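Local coordinates for lipoteichoic acid primase (Listeria monocytogenes, PDB 4UOP), which belongs to the sulfatase-like family of metal-dependent enzymes and holds a magnesium ion in its extracellular catalytic domain, at residues V195-A200 with A216-V221; A151-N156 with K174-K179; L307-A312 with T401-T406; Y387-D392 with S412-R417. All coordinates share one frame; numbering follows the deposited sequence.

Contact 1: residues V195-A200 with A216-V221; sequences VLYNKA and AQLISV
Helix 193-209 packs on one face of the central mixed sheet, and here L196, Y197 and A200 of the helix meet L218 and the S220 backbone of strand 214-219 and its exit. The axes of the two short segments come within 9.8 Å and run nearly antiparallel, at 158°. L218 carries most of the contact from the strand: L218 CD2 lies against three helix residues, 3.7 Å from Y197 CD1, near the plane of that ring and therefore at its edge, 3.9 Å from A200 CB, and 4.2 Å from L196 CG. A small alanine suits the third position because the helix can approach the leucine closely there. In L196, chi1 of 169° swings CG away from the backbone N, and the second torsion then brings L196 CD2 to the strand end, 3.7 Å from I219 O and 3.9 Å from S220 CA. This is the layered alpha/beta arrangement of the sulfatase-like fold: greasy residues fill the helix-sheet interface, while I219 points to the other face, where its side chain is about 7 Å from the magnesium ion. The flat Y197 is wedged in turn, stacked on F264 of helix 246-271 and touching V63 and L65 of strand 59-65. Past the strand end polar bonds take over, since S220 OG is hydrogen-bonded to the backbone N of E66, a magnesium ligand, and V221 N to D193 OD1.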
loop_
_atom_site.group_PDB
_atom_site.type_symbol
_atom_site.label_atom_id
_atom_site.label_comp_id
_atom_site.label_asym_id
_atom_site.label_seq_id
_atom_site.Cartn_x
_atom_site.Cartn_y
_atom_site.Cartn_z
ATOM N N VAL B 195 -13.615 -0.602 29.245
ATOM C CA VAL B 195 -13.239 -1.971 29.621
ATOM C C VAL B 195 -11.709 -2.147 29.492
ATOM O O VAL B 195 -11.080 -2.795 30.336
ATOM C CB VAL B 195 -13.988 -3.007 28.759
ATOM C CG1 VAL B 195 -13.471 -4.410 29.006
ATOM C CG2 VAL B 195 -15.498 -2.945 29.035
ATOM N N LEU B 196 -11.124 -1.555 28.449
ATOM C CA LEU B 196 -9.667 -1.590 28.255
ATOM C C LEU B 196 -8.969 -1.098 29.507
ATOM O O LEU B 196 -8.139 -1.814 30.101
ATOM C CB LEU B 196 -9.256 -0.736 27.043
ATOM C CG LEU B 196 -7.759 -0.460 26.864
ATOM C CD1 LEU B 196 -7.036 -1.748 26.503
ATOM C CD2 LEU B 196 -7.553 0.603 25.810
ATOM N N TYR B 197 -9.352 0.096 29.961
ATOM C CA TYR B 197 -8.665 0.712 31.085
ATOM C C TYR B 197 -8.989 0.027 32.418
ATOM O O TYR B 197 -8.114 -0.151 33.267
ATOM C CB TYR B 197 -8.977 2.203 31.162
ATOM C CG TYR B 197 -8.541 2.984 29.941
ATOM C CD1 TYR B 197 -7.232 2.879 29.454
ATOM C CD2 TYR B 197 -9.415 3.828 29.279
ATOM C CE1 TYR B 197 -6.835 3.578 28.330
ATOM C CE2 TYR B 197 -9.022 4.551 28.167
ATOM C CZ TYR B 197 -7.719 4.416 27.680
ATOM O OH TYR B 197 -7.331 5.115 26.548
ATOM N N ASN B 198 -10.250 -0.349 32.602
ATOM C CA ASN B 198 -10.664 -1.004 33.843
ATOM C C ASN B 198 -10.061 -2.389 34.057
ATOM O O ASN B 198 -9.812 -2.777 35.184
ATOM C CB ASN B 198 -12.191 -1.075 33.935
ATOM C CG ASN B 198 -12.806 0.242 34.348
ATOM O OD1 ASN B 198 -12.132 1.104 34.900
ATOM N ND2 ASN B 198 -14.098 0.397 34.098
ATOM N N LYS B 199 -9.865 -3.149 32.995
ATOM C CA LYS B 199 -9.263 -4.465 33.130
ATOM C C LYS B 199 -7.737 -4.412 33.105
ATOM O O LYS B 199 -7.101 -5.256 33.706
ATOM C CB LYS B 199 -9.803 -5.431 32.092
ATOM C CG LYS B 199 -11.277 -5.756 32.340
ATOM C CD LYS B 199 -11.763 -6.895 31.472
ATOM C CE LYS B 199 -13.130 -7.390 31.915
ATOM N NZ LYS B 199 -13.046 -8.247 33.132
ATOM N N ALA B 200 -7.154 -3.404 32.472
ATOM C CA ALA B 200 -5.682 -3.266 32.498
ATOM C C ALA B 200 -5.191 -2.771 33.863
ATOM O O ALA B 200 -4.182 -3.252 34.387
ATOM C CB ALA B 200 -5.202 -2.333 31.399
ATOM N N ALA B 216 3.698 -0.831 30.027
ATOM C CA ALA B 216 2.390 -1.205 29.492
ATOM C C ALA B 216 2.047 -0.325 28.290
ATOM O O ALA B 216 2.115 0.910 28.377
ATOM C CB ALA B 216 1.342 -1.059 30.573
ATOM N N GLN B 217 1.730 -0.958 27.163
ATOM C CA GLN B 217 1.264 -0.264 25.952
ATOM C C GLN B 217 -0.221 -0.583 25.766
ATOM O O GLN B 217 -0.573 -1.747 25.655
ATOM C CB GLN B 217 2.029 -0.744 24.734
ATOM C CG GLN B 217 1.563 -0.127 23.430
ATOM C CD GLN B 217 2.248 1.175 23.072
ATOM O OE1 GLN B 217 3.360 1.471 23.538
ATOM N NE2 GLN B 217 1.621 1.938 22.177
ATOM N N LEU B 218 -1.062 0.441 25.768
ATOM C CA LEU B 218 -2.494 0.281 25.594
ATOM C C LEU B 218 -2.893 0.885 24.258
ATOM O O LEU B 218 -2.481 2.010 23.925
ATOM C CB LEU B 218 -3.257 0.954 26.731
ATOM C CG LEU B 218 -3.081 0.346 28.121
ATOM C CD1 LEU B 218 -1.830 0.861 28.800
ATOM C CD2 LEU B 218 -4.270 0.658 29.017
ATOM N N ILE B 219 -3.683 0.151 23.477
ATOM C CA ILE B 219 -4.119 0.587 22.170
ATOM C C ILE B 219 -5.637 0.767 22.267
ATOM O O ILE B 219 -6.311 -0.179 22.423
ATOM C CB ILE B 219 -3.807 -0.471 21.090
ATOM C CG1 ILE B 219 -2.358 -0.933 21.216
ATOM C CG2 ILE B 219 -4.023 0.060 19.707
ATOM C CD1 ILE B 219 -1.412 0.146 20.896
ATOM N N SER B 220 -6.110 2.000 22.164
ATOM C CA SER B 220 -7.535 2.303 22.248
ATOM C C SER B 220 -8.267 1.925 20.978
ATOM O O SER B 220 -7.625 1.646 20.007
ATOM C CB SER B 220 -7.768 3.762 22.583
ATOM O OG SER B 220 -7.715 4.527 21.463
ATOM N N VAL B 221 -9.596 1.840 21.014
ATOM C CA VAL B 221 -10.310 1.439 19.835
ATOM C C VAL B 221 -11.675 2.071 19.626
ATOM O O VAL B 221 -12.168 2.010 18.586
ATOM C CB VAL B 221 -10.384 -0.089 19.709
ATOM C CG1 VAL B 221 -11.495 -0.621 20.545
ATOM C CG2 VAL B 221 -10.561 -0.529 18.281
#

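Contact 2: residues A151-N156 with K174-K179; sequences ATFHTN and KFYDRK
Y176 lays its ring over the rim of one face of the F153 ring, the planes 4° from parallel but strongly offset, with centroids 4.5 Å apart and Y176 CD1 3.4 Å from F153 CE2. The pair rides on neighbouring parallel strands of a beta-alpha-beta unit, strand 149-153, helix 163-169 and strand 174-176. In both residues CG stands beside the backbone N (chi1 near -63°), and the matching torsions, on parallel strands in register, let the rings point the same way. A151, on the same face, puts CB at the edge of the Y176 ring, near its plane, 3.8 Å from Y176 CE1; the small alanine fits beside the ring edge. The opposite face carries T152 and F175, a beta-branched residue and an aromatic well suited to strands, and T152 CG2 touches F175 CB at 3.5 Å. Backbone bonds between the strands include T152 N to K174 O, Y176 N to T152 O at 2.8 Å, and H154 N to Y176 O at 3.0 Å. H154 ND1 is bonded to I219 O of the next strand. Beyond the strands D177 occupies the N-cap of helix 178-181, with a weak bond from K179 N to its OD1, while its OD2 accepts from A158 N. R178 pairs through NE with D183 and bonds through NH1 to F189 O. R178 N donates a hydrogen bond to N156 O at 3.1 Å, from above the carbonyl plane, 66° out of it.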
loop_
_atom_site.group_PDB
_atom_site.type_symbol
_atom_site.label_atom_id
_atom_site.label_comp_id
_atom_site.label_asym_id
_atom_site.label_seq_id
_atom_site.Cartn_x
_atom_site.Cartn_y
_atom_site.Cartn_z
ATOM N N ALA B 151 4.139 -5.497 28.462
ATOM C CA ALA B 151 2.854 -6.032 28.014
ATOM C C ALA B 151 2.168 -5.030 27.112
ATOM O O ALA B 151 2.349 -3.820 27.262
ATOM C CB ALA B 151 1.954 -6.375 29.197
ATOM N N THR B 152 1.359 -5.545 26.193
ATOM C CA THR B 152 0.488 -4.682 25.408
ATOM C C THR B 152 -0.959 -5.153 25.545
ATOM O O THR B 152 -1.205 -6.353 25.707
ATOM C CB THR B 152 0.963 -4.628 23.942
ATOM O OG1 THR B 152 0.189 -3.679 23.188
ATOM C CG2 THR B 152 0.922 -6.002 23.306
ATOM N N PHE B 153 -1.887 -4.192 25.489
ATOM C CA PHE B 153 -3.308 -4.396 25.763
ATOM C C PHE B 153 -4.132 -3.820 24.621
ATOM O O PHE B 153 -3.964 -2.665 24.251
ATOM C CB PHE B 153 -3.728 -3.647 27.036
ATOM C CG PHE B 153 -3.026 -4.097 28.299
ATOM C CD1 PHE B 153 -1.734 -3.649 28.600
ATOM C CD2 PHE B 153 -3.653 -4.933 29.196
ATOM C CE1 PHE B 153 -1.106 -4.026 29.773
ATOM C CE2 PHE B 153 -3.011 -5.333 30.365
ATOM C CZ PHE B 153 -1.739 -4.878 30.652
ATOM N N HIS B 154 -5.052 -4.621 24.089
ATOM C CA HIS B 154 -5.978 -4.159 23.058
ATOM C C HIS B 154 -7.175 -5.091 23.074
ATOM O O HIS B 154 -6.986 -6.295 23.210
ATOM C CB HIS B 154 -5.296 -4.180 21.698
ATOM C CG HIS B 154 -6.160 -3.694 20.574
ATOM N ND1 HIS B 154 -6.643 -2.403 20.503
ATOM C CD2 HIS B 154 -6.616 -4.327 19.470
ATOM C CE1 HIS B 154 -7.349 -2.260 19.397
ATOM N NE2 HIS B 154 -7.355 -3.416 18.755
ATOM N N THR B 155 -8.390 -4.550 22.957
ATOM C CA THR B 155 -9.594 -5.353 23.216
ATOM C C THR B 155 -10.073 -6.190 22.027
ATOM O O THR B 155 -10.972 -7.018 22.203
ATOM C CB THR B 155 -10.779 -4.514 23.744
ATOM O OG1 THR B 155 -11.241 -3.624 22.723
ATOM C CG2 THR B 155 -10.384 -3.718 24.993
ATOM N N ASN B 156 -9.479 -6.010 20.853
ATOM C CA ASN B 156 -9.790 -6.869 19.712
ATOM C C ASN B 156 -8.903 -8.126 19.651
ATOM O O ASN B 156 -7.942 -8.267 20.415
ATOM C CB ASN B 156 -9.652 -6.085 18.408
ATOM C CG ASN B 156 -10.681 -6.484 17.368
ATOM O OD1 ASN B 156 -11.331 -7.534 17.466
ATOM N ND2 ASN B 156 -10.828 -5.645 16.347
ATOM N N LYS B 174 4.106 -10.320 27.273
ATOM C CA LYS B 174 2.705 -10.729 27.151
ATOM C C LYS B 174 1.918 -9.765 26.290
ATOM O O LYS B 174 2.253 -8.586 26.207
ATOM C CB LYS B 174 2.010 -10.720 28.519
ATOM C CG LYS B 174 2.483 -11.762 29.486
ATOM C CD LYS B 174 1.641 -11.722 30.740
ATOM C CE LYS B 174 2.164 -12.707 31.766
ATOM N NZ LYS B 174 1.469 -12.517 33.063
ATOM N N PHE B 175 0.848 -10.264 25.678
ATOM C CA PHE B 175 -0.169 -9.386 25.122
ATOM C C PHE B 175 -1.521 -9.844 25.616
ATOM O O PHE B 175 -1.777 -11.045 25.760
ATOM C CB PHE B 175 -0.114 -9.312 23.591
ATOM C CG PHE B 175 -0.339 -10.616 22.900
ATOM C CD1 PHE B 175 -1.622 -11.035 22.603
ATOM C CD2 PHE B 175 0.731 -11.412 22.533
ATOM C CE1 PHE B 175 -1.841 -12.251 21.972
ATOM C CE2 PHE B 175 0.523 -12.635 21.898
ATOM C CZ PHE B 175 -0.770 -13.039 21.612
ATOM N N TYR B 176 -2.369 -8.875 25.913
ATOM C CA TYR B 176 -3.724 -9.121 26.391
ATOM C C TYR B 176 -4.666 -8.701 25.283
ATOM O O TYR B 176 -4.675 -7.534 24.889
ATOM C CB TYR B 176 -3.989 -8.288 27.629
ATOM C CG TYR B 176 -3.141 -8.624 28.840
ATOM C CD1 TYR B 176 -1.837 -8.152 28.955
ATOM C CD2 TYR B 176 -3.655 -9.406 29.882
ATOM C CE1 TYR B 176 -1.072 -8.445 30.067
ATOM C CE2 TYR B 176 -2.900 -9.690 31.003
ATOM C CZ TYR B 176 -1.599 -9.224 31.080
ATOM O OH TYR B 176 -0.848 -9.504 32.189
ATOM N N ASP B 177 -5.455 -9.643 24.773
ATOM C CA ASP B 177 -6.318 -9.381 23.633
ATOM C C ASP B 177 -7.782 -9.670 23.995
ATOM O O ASP B 177 -8.131 -9.792 25.170
ATOM C CB ASP B 177 -5.832 -10.162 22.398
ATOM C CG ASP B 177 -6.278 -11.611 22.386
ATOM O OD1 ASP B 177 -6.544 -12.180 23.461
ATOM O OD2 ASP B 177 -6.373 -12.181 21.273
ATOM N N ARG B 178 -8.629 -9.775 22.984
ATOM C CA ARG B 178 -10.065 -9.964 23.235
ATOM C C ARG B 178 -10.375 -11.070 24.253
ATOM O O ARG B 178 -11.236 -10.885 25.097
ATOM C CB ARG B 178 -10.814 -10.238 21.943
ATOM C CG ARG B 178 -12.320 -10.092 22.125
ATOM C CD ARG B 178 -13.060 -10.438 20.857
ATOM N NE ARG B 178 -14.382 -9.806 20.858
ATOM C CZ ARG B 178 -14.752 -8.805 20.066
ATOM N NH1 ARG B 178 -13.913 -8.290 19.163
ATOM N NH2 ARG B 178 -15.984 -8.320 20.170
ATOM N N LYS B 179 -9.680 -12.202 24.165
ATOM C CA LYS B 179 -9.866 -13.325 25.121
ATOM C C LYS B 179 -9.801 -12.886 26.577
ATOM O O LYS B 179 -10.545 -13.388 27.429
ATOM C CB LYS B 179 -8.811 -14.414 24.904
ATOM C CG LYS B 179 -8.948 -15.182 23.601
ATOM C CD LYS B 179 -8.162 -16.488 23.633
ATOM C CE LYS B 179 -6.682 -16.284 23.937
ATOM N NZ LYS B 179 -6.023 -15.301 23.024
#

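Contact 3: residues L307-A312 with T401-T406; sequences LKAEPA and TNYDGT
With chi1 at -47° in L307 and -66° in Y403, CG stands beside the backbone N in both, and the two side chains run alongside each other in the same direction. The leucine branches then spread over one face of the tyrosine ring: L307 CD1 is 3.9 Å from the centroid of the Y403 ring and only 8° off its normal, a CH-pi contact, while L307 CD2 lies 3.7 Å from Y403 CD2. A309 CB comes to the ring edge near its plane, and A312 CB approaches Y403 CE1 at 4.1 Å. The ring reaches across to F383 of strand 381-383 and its hydroxyl finds T384 O, so a tyrosine serves both the apolar bed and the polar end. One backbone hydrogen bond crosses between the segments, K308 N to Y403 O at 2.8 Å. K308 is the centre of an inverse gamma turn; its chain passes D404 O, with K308 CD 3.6 Å from that oxygen, and its end then leads away, a water bridging K308 NZ and D404 O. K308 O in turn receives a CA-H contact from G405. Within the loop D404 OD1 accepts from both T406 N and T406 OG1, the first bond making an Asx turn. The backbone bonds G405 N to N402 O and N402 N to T406 O, with glycine at positive phi, define a type I turn with a G1 bulge, the classic tip of a beta hairpin, here linking strands 399-402 and 407-408.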
loop_
_atom_site.group_PDB
_atom_site.type_symbol
_atom_site.label_atom_id
_atom_site.label_comp_id
_atom_site.label_asym_id
_atom_site.label_seq_id
_atom_site.Cartn_x
_atom_site.Cartn_y
_atom_site.Cartn_z
ATOM N N LEU B 307 -0.981 24.362 10.217
ATOM C CA LEU B 307 0.031 24.404 9.186
ATOM C C LEU B 307 -0.694 24.602 7.851
ATOM O O LEU B 307 -1.576 23.814 7.470
ATOM C CB LEU B 307 0.840 23.111 9.174
ATOM C CG LEU B 307 1.349 22.589 10.518
ATOM C CD1 LEU B 307 2.180 21.338 10.298
ATOM C CD2 LEU B 307 2.121 23.633 11.311
ATOM N N LYS B 308 -0.338 25.658 7.138
ATOM C CA LYS B 308 -0.985 25.955 5.869
ATOM C C LYS B 308 -0.273 25.213 4.753
ATOM O O LYS B 308 0.204 25.814 3.787
ATOM C CB LYS B 308 -1.027 27.469 5.617
ATOM C CG LYS B 308 -1.920 28.204 6.598
ATOM C CD LYS B 308 -2.045 29.682 6.245
ATOM C CE LYS B 308 -2.547 30.506 7.422
ATOM N NZ LYS B 308 -2.640 31.955 7.078
ATOM N N ALA B 309 -0.219 23.891 4.904
ATOM C CA ALA B 309 0.329 23.008 3.909
ATOM C C ALA B 309 -0.365 21.681 4.116
ATOM O O ALA B 309 -0.601 21.288 5.257
ATOM C CB ALA B 309 1.829 22.862 4.099
ATOM N N GLU B 310 -0.736 21.010 3.036
ATOM C CA GLU B 310 -1.334 19.687 3.155
ATOM C C GLU B 310 -0.462 18.663 2.432
ATOM O O GLU B 310 0.146 18.970 1.411
ATOM C CB GLU B 310 -2.801 19.659 2.681
ATOM C CG GLU B 310 -3.778 20.452 3.565
ATOM C CD GLU B 310 -4.288 19.750 4.850
ATOM O OE1 GLU B 310 -3.650 18.802 5.423
ATOM O OE2 GLU B 310 -5.382 20.186 5.319
ATOM N N PRO B 311 -0.378 17.438 2.977
ATOM C CA PRO B 311 -1.183 16.942 4.102
ATOM C C PRO B 311 -0.606 17.198 5.495
ATOM O O PRO B 311 -1.060 16.575 6.461
ATOM C CB PRO B 311 -1.246 15.452 3.821
ATOM C CG PRO B 311 0.096 15.164 3.249
ATOM C CD PRO B 311 0.442 16.362 2.401
ATOM N N ALA B 312 0.358 18.117 5.602
ATOM C CA ALA B 312 1.024 18.392 6.855
ATOM C C ALA B 312 0.047 18.666 7.980
ATOM O O ALA B 312 0.190 18.102 9.063
ATOM C CB ALA B 312 1.997 19.565 6.715
ATOM N N THR B 401 6.883 23.981 0.937
ATOM C CA THR B 401 5.861 24.908 1.372
ATOM C C THR B 401 6.060 25.192 2.841
ATOM O O THR B 401 6.023 24.271 3.664
ATOM C CB THR B 401 4.461 24.311 1.135
ATOM O OG1 THR B 401 4.319 23.966 -0.249
ATOM C CG2 THR B 401 3.372 25.305 1.503
ATOM N N ASN B 402 6.319 26.457 3.159
ATOM C CA ASN B 402 6.383 26.908 4.536
ATOM C C ASN B 402 5.032 26.737 5.209
ATOM O O ASN B 402 4.003 26.791 4.561
ATOM C CB ASN B 402 6.774 28.381 4.611
ATOM C CG ASN B 402 8.192 28.639 4.146
ATOM O OD1 ASN B 402 9.114 27.939 4.537
ATOM N ND2 ASN B 402 8.367 29.641 3.295
ATOM N N TYR B 403 5.049 26.585 6.523
ATOM C CA TYR B 403 3.808 26.380 7.260
ATOM C C TYR B 403 2.905 27.606 7.354
ATOM O O TYR B 403 1.739 27.478 7.723
ATOM C CB TYR B 403 4.093 25.806 8.642
ATOM C CG TYR B 403 4.673 24.414 8.618
ATOM C CD1 TYR B 403 4.422 23.523 7.569
ATOM C CD2 TYR B 403 5.443 23.966 9.671
ATOM C CE1 TYR B 403 4.953 22.243 7.569
ATOM C CE2 TYR B 403 5.974 22.691 9.685
ATOM C CZ TYR B 403 5.729 21.832 8.640
ATOM O OH TYR B 403 6.270 20.568 8.683
ATOM N N ASP B 404 3.424 28.789 7.014
ATOM C CA ASP B 404 2.557 29.952 6.798
ATOM C C ASP B 404 1.903 29.988 5.412
ATOM O O ASP B 404 1.156 30.927 5.103
ATOM C CB ASP B 404 3.311 31.272 7.078
ATOM C CG ASP B 404 4.470 31.546 6.088
ATOM O OD1 ASP B 404 4.668 30.775 5.124
ATOM O OD2 ASP B 404 5.179 32.561 6.289
ATOM N N GLY B 405 2.164 28.978 4.580
ATOM C CA GLY B 405 1.556 28.863 3.261
ATOM C C GLY B 405 2.403 29.357 2.096
ATOM O O GLY B 405 2.081 29.090 0.928
ATOM N N THR B 406 3.487 30.064 2.394
ATOM C CA THR B 406 4.339 30.619 1.340
ATOM C C THR B 406 5.266 29.558 0.771
ATOM O O THR B 406 5.596 28.565 1.434
ATOM C CB THR B 406 5.177 31.804 1.846
ATOM O OG1 THR B 406 6.061 31.376 2.889
ATOM C CG2 THR B 406 4.272 32.907 2.368
HETATM O O HOH W 1 -0.203 32.578 7.195
#

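Contact 4: residues Y387-D392 with S412-R417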
loop_
_atom_site.group_PDB
_atom_site.type_symbol
_atom_site.label_atom_id
_atom_site.label_comp_id
_atom_site.label_asym_id
_atom_site.label_seq_id
_atom_site.Cartn_x
_atom_site.Cartn_y
_atom_site.Cartn_z
ATOM N N TYR B 387 8.594 23.842 7.456
ATOM C CA TYR B 387 8.111 23.600 6.094
ATOM C C TYR B 387 7.998 22.116 5.769
ATOM O O TYR B 387 8.566 21.279 6.471
ATOM C CB TYR B 387 9.009 24.292 5.070
ATOM C CG TYR B 387 10.342 23.610 4.838
ATOM C CD1 TYR B 387 11.448 23.929 5.598
ATOM C CD2 TYR B 387 10.476 22.637 3.860
ATOM C CE1 TYR B 387 12.662 23.288 5.406
ATOM C CE2 TYR B 387 11.688 21.993 3.656
ATOM C CZ TYR B 387 12.770 22.329 4.432
ATOM O OH TYR B 387 13.979 21.703 4.229
ATOM N N MET B 388 7.232 21.807 4.728
ATOM C CA MET B 388 7.159 20.463 4.174
ATOM C C MET B 388 7.704 20.461 2.755
ATOM O O MET B 388 7.570 21.448 2.031
ATOM C CB MET B 388 5.724 19.913 4.194
ATOM C CG MET B 388 4.693 20.539 3.283
ATOM S SD MET B 388 3.321 19.380 2.972
ATOM C CE MET B 388 4.037 18.290 1.772
ATOM N N TYR B 389 8.367 19.375 2.386
ATOM C CA TYR B 389 8.815 19.179 1.024
ATOM C C TYR B 389 8.171 17.933 0.435
ATOM O O TYR B 389 8.047 16.917 1.107
ATOM C CB TYR B 389 10.341 19.059 0.930
ATOM C CG TYR B 389 10.729 18.715 -0.470
ATOM C CD1 TYR B 389 10.699 19.676 -1.463
ATOM C CD2 TYR B 389 11.038 17.408 -0.825
ATOM C CE1 TYR B 389 11.012 19.364 -2.772
ATOM C CE2 TYR B 389 11.353 17.081 -2.138
ATOM C CZ TYR B 389 11.337 18.067 -3.106
ATOM O OH TYR B 389 11.625 17.760 -4.418
ATOM N N GLN B 390 7.765 18.028 -0.830
ATOM C CA GLN B 390 7.239 16.882 -1.568
ATOM C C GLN B 390 7.804 16.899 -2.989
ATOM O O GLN B 390 7.661 17.894 -3.696
ATOM C CB GLN B 390 5.715 16.953 -1.607
ATOM C CG GLN B 390 5.027 15.729 -2.182
ATOM C CD GLN B 390 3.511 15.878 -2.239
ATOM O OE1 GLN B 390 2.859 15.389 -3.174
ATOM N NE2 GLN B 390 2.944 16.559 -1.253
ATOM N N PRO B 391 8.460 15.807 -3.407
ATOM C CA PRO B 391 8.944 15.770 -4.790
ATOM C C PRO B 391 7.827 15.484 -5.768
ATOM O O PRO B 391 6.702 15.148 -5.359
ATOM C CB PRO B 391 9.942 14.617 -4.771
ATOM C CG PRO B 391 9.405 13.693 -3.730
ATOM C CD PRO B 391 8.808 14.582 -2.671
ATOM N N ASP B 392 8.132 15.642 -7.051
ATOM C CA ASP B 392 7.211 15.259 -8.116
ATOM C C ASP B 392 7.960 14.270 -9.033
ATOM O O ASP B 392 8.330 13.189 -8.575
ATOM C CB ASP B 392 6.686 16.505 -8.844
ATOM C CG ASP B 392 5.436 16.223 -9.658
ATOM O OD1 ASP B 392 5.084 15.037 -9.835
ATOM O OD2 ASP B 392 4.795 17.192 -10.114
ATOM N N SER B 412 19.915 24.220 -0.967
ATOM C CA SER B 412 20.805 23.096 -0.688
ATOM C C SER B 412 20.370 22.262 0.510
ATOM O O SER B 412 20.424 21.037 0.464
ATOM C CB SER B 412 22.236 23.615 -0.466
ATOM O OG SER B 412 23.076 22.589 0.031
ATOM N N ASP B 413 19.955 22.923 1.585
ATOM C CA ASP B 413 19.453 22.221 2.768
ATOM C C ASP B 413 18.159 21.454 2.484
ATOM O O ASP B 413 17.940 20.390 3.049
ATOM C CB ASP B 413 19.247 23.192 3.942
ATOM C CG ASP B 413 20.530 23.432 4.750
ATOM O OD1 ASP B 413 21.572 22.803 4.458
ATOM O OD2 ASP B 413 20.494 24.249 5.695
ATOM N N VAL B 414 17.314 21.987 1.609
ATOM C CA VAL B 414 16.074 21.294 1.232
ATOM C C VAL B 414 16.436 20.024 0.469
ATOM O O VAL B 414 15.825 18.974 0.655
ATOM C CB VAL B 414 15.140 22.195 0.397
ATOM C CG1 VAL B 414 13.904 21.436 -0.069
ATOM C CG2 VAL B 414 14.727 23.420 1.201
ATOM N N LYS B 415 17.454 20.137 -0.382
ATOM C CA LYS B 415 17.950 19.014 -1.161
ATOM C C LYS B 415 18.598 17.951 -0.279
ATOM O O LYS B 415 18.395 16.753 -0.485
ATOM C CB LYS B 415 18.953 19.526 -2.208
ATOM C CG LYS B 415 19.619 18.465 -3.063
ATOM C CD LYS B 415 18.614 17.564 -3.757
ATOM C CE LYS B 415 19.161 17.022 -5.075
ATOM N NZ LYS B 415 20.495 16.378 -4.922
ATOM N N LYS B 416 19.391 18.380 0.691
ATOM C CA LYS B 416 20.049 17.440 1.595
ATOM C C LYS B 416 19.044 16.585 2.379
ATOM O O LYS B 416 19.251 15.388 2.539
ATOM C CB LYS B 416 20.989 18.165 2.552
ATOM C CG LYS B 416 22.333 18.468 1.918
ATOM C CD LYS B 416 23.143 19.456 2.739
ATOM C CE LYS B 416 24.367 19.926 1.965
ATOM N NZ LYS B 416 25.155 20.911 2.758
ATOM N N ARG B 417 17.960 17.198 2.851
ATOM C CA ARG B 417 16.944 16.449 3.590
ATOM C C ARG B 417 16.155 15.505 2.694
ATOM O O ARG B 417 15.747 14.440 3.144
ATOM C CB ARG B 417 15.996 17.387 4.337
ATOM C CG ARG B 417 16.641 18.047 5.538
ATOM C CD ARG B 417 15.622 18.802 6.370
ATOM N NE ARG B 417 16.271 19.633 7.375
ATOM C CZ ARG B 417 16.504 20.942 7.269
ATOM N NH1 ARG B 417 16.131 21.640 6.196
ATOM N NH2 ARG B 417 17.123 21.568 8.265
#
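Y387 opens the strand that holds the middle of a five-stranded antiparallel sheet, against one face of which helix 412-433 packs, the two short axes crossing at -62°. Its CG sits between the backbone N and the carbonyl carbon (chi1 75°), a choice that sends the long ring out to the helix. There Y387 OH meets V414 CG2 at 3.6 Å and accepts a hydrogen bond from R417 NH1 at 2.9 Å, rather bent at 133°; it also bonds to Y382 OH. A tyrosine suits the place because its long ring reaches the helix while the hydroxyl takes part in polar bonds to R417 and Y382. M388 turns to the other face of the sheet, onto A309 and F383. Y389 returns to the helix side and meets V414 about at right angles; its hydroxyl is bonded to F395 O. Q390 points off this interface and packs on F189 of the second subunit. V414 thus touches both tyrosines, one with each methyl, and the fork of a valine fits such a place: V414 CG2 lies 3.9 Å from Y387 CZ, and V414 CG1 lies 3.9 Å from Y389 CD1.

In the fold
Contacts 1 and 2 belong to the same central sheet and touch, strands 149-153 and 214-219 being neighbours in it: F153 N is probably hydrogen-bonded to Q217 O, and A200 packs on F153. Contact 1 is buried and largely apolar, helix on sheet, whereas contact 2 is partly buried and built on backbone bonds between strands. About 35 to 40 Å away, centre to centre, across the middle of the chain, contacts 3 and 4 share the antiparallel sheet, where T401 N is probably hydrogen-bonded to M388 O. Contact 3 combines a leucine-tyrosine core with an exposed hairpin tip; contact 4 is buried but mixes methyl packing with an arginine-tyrosine bond.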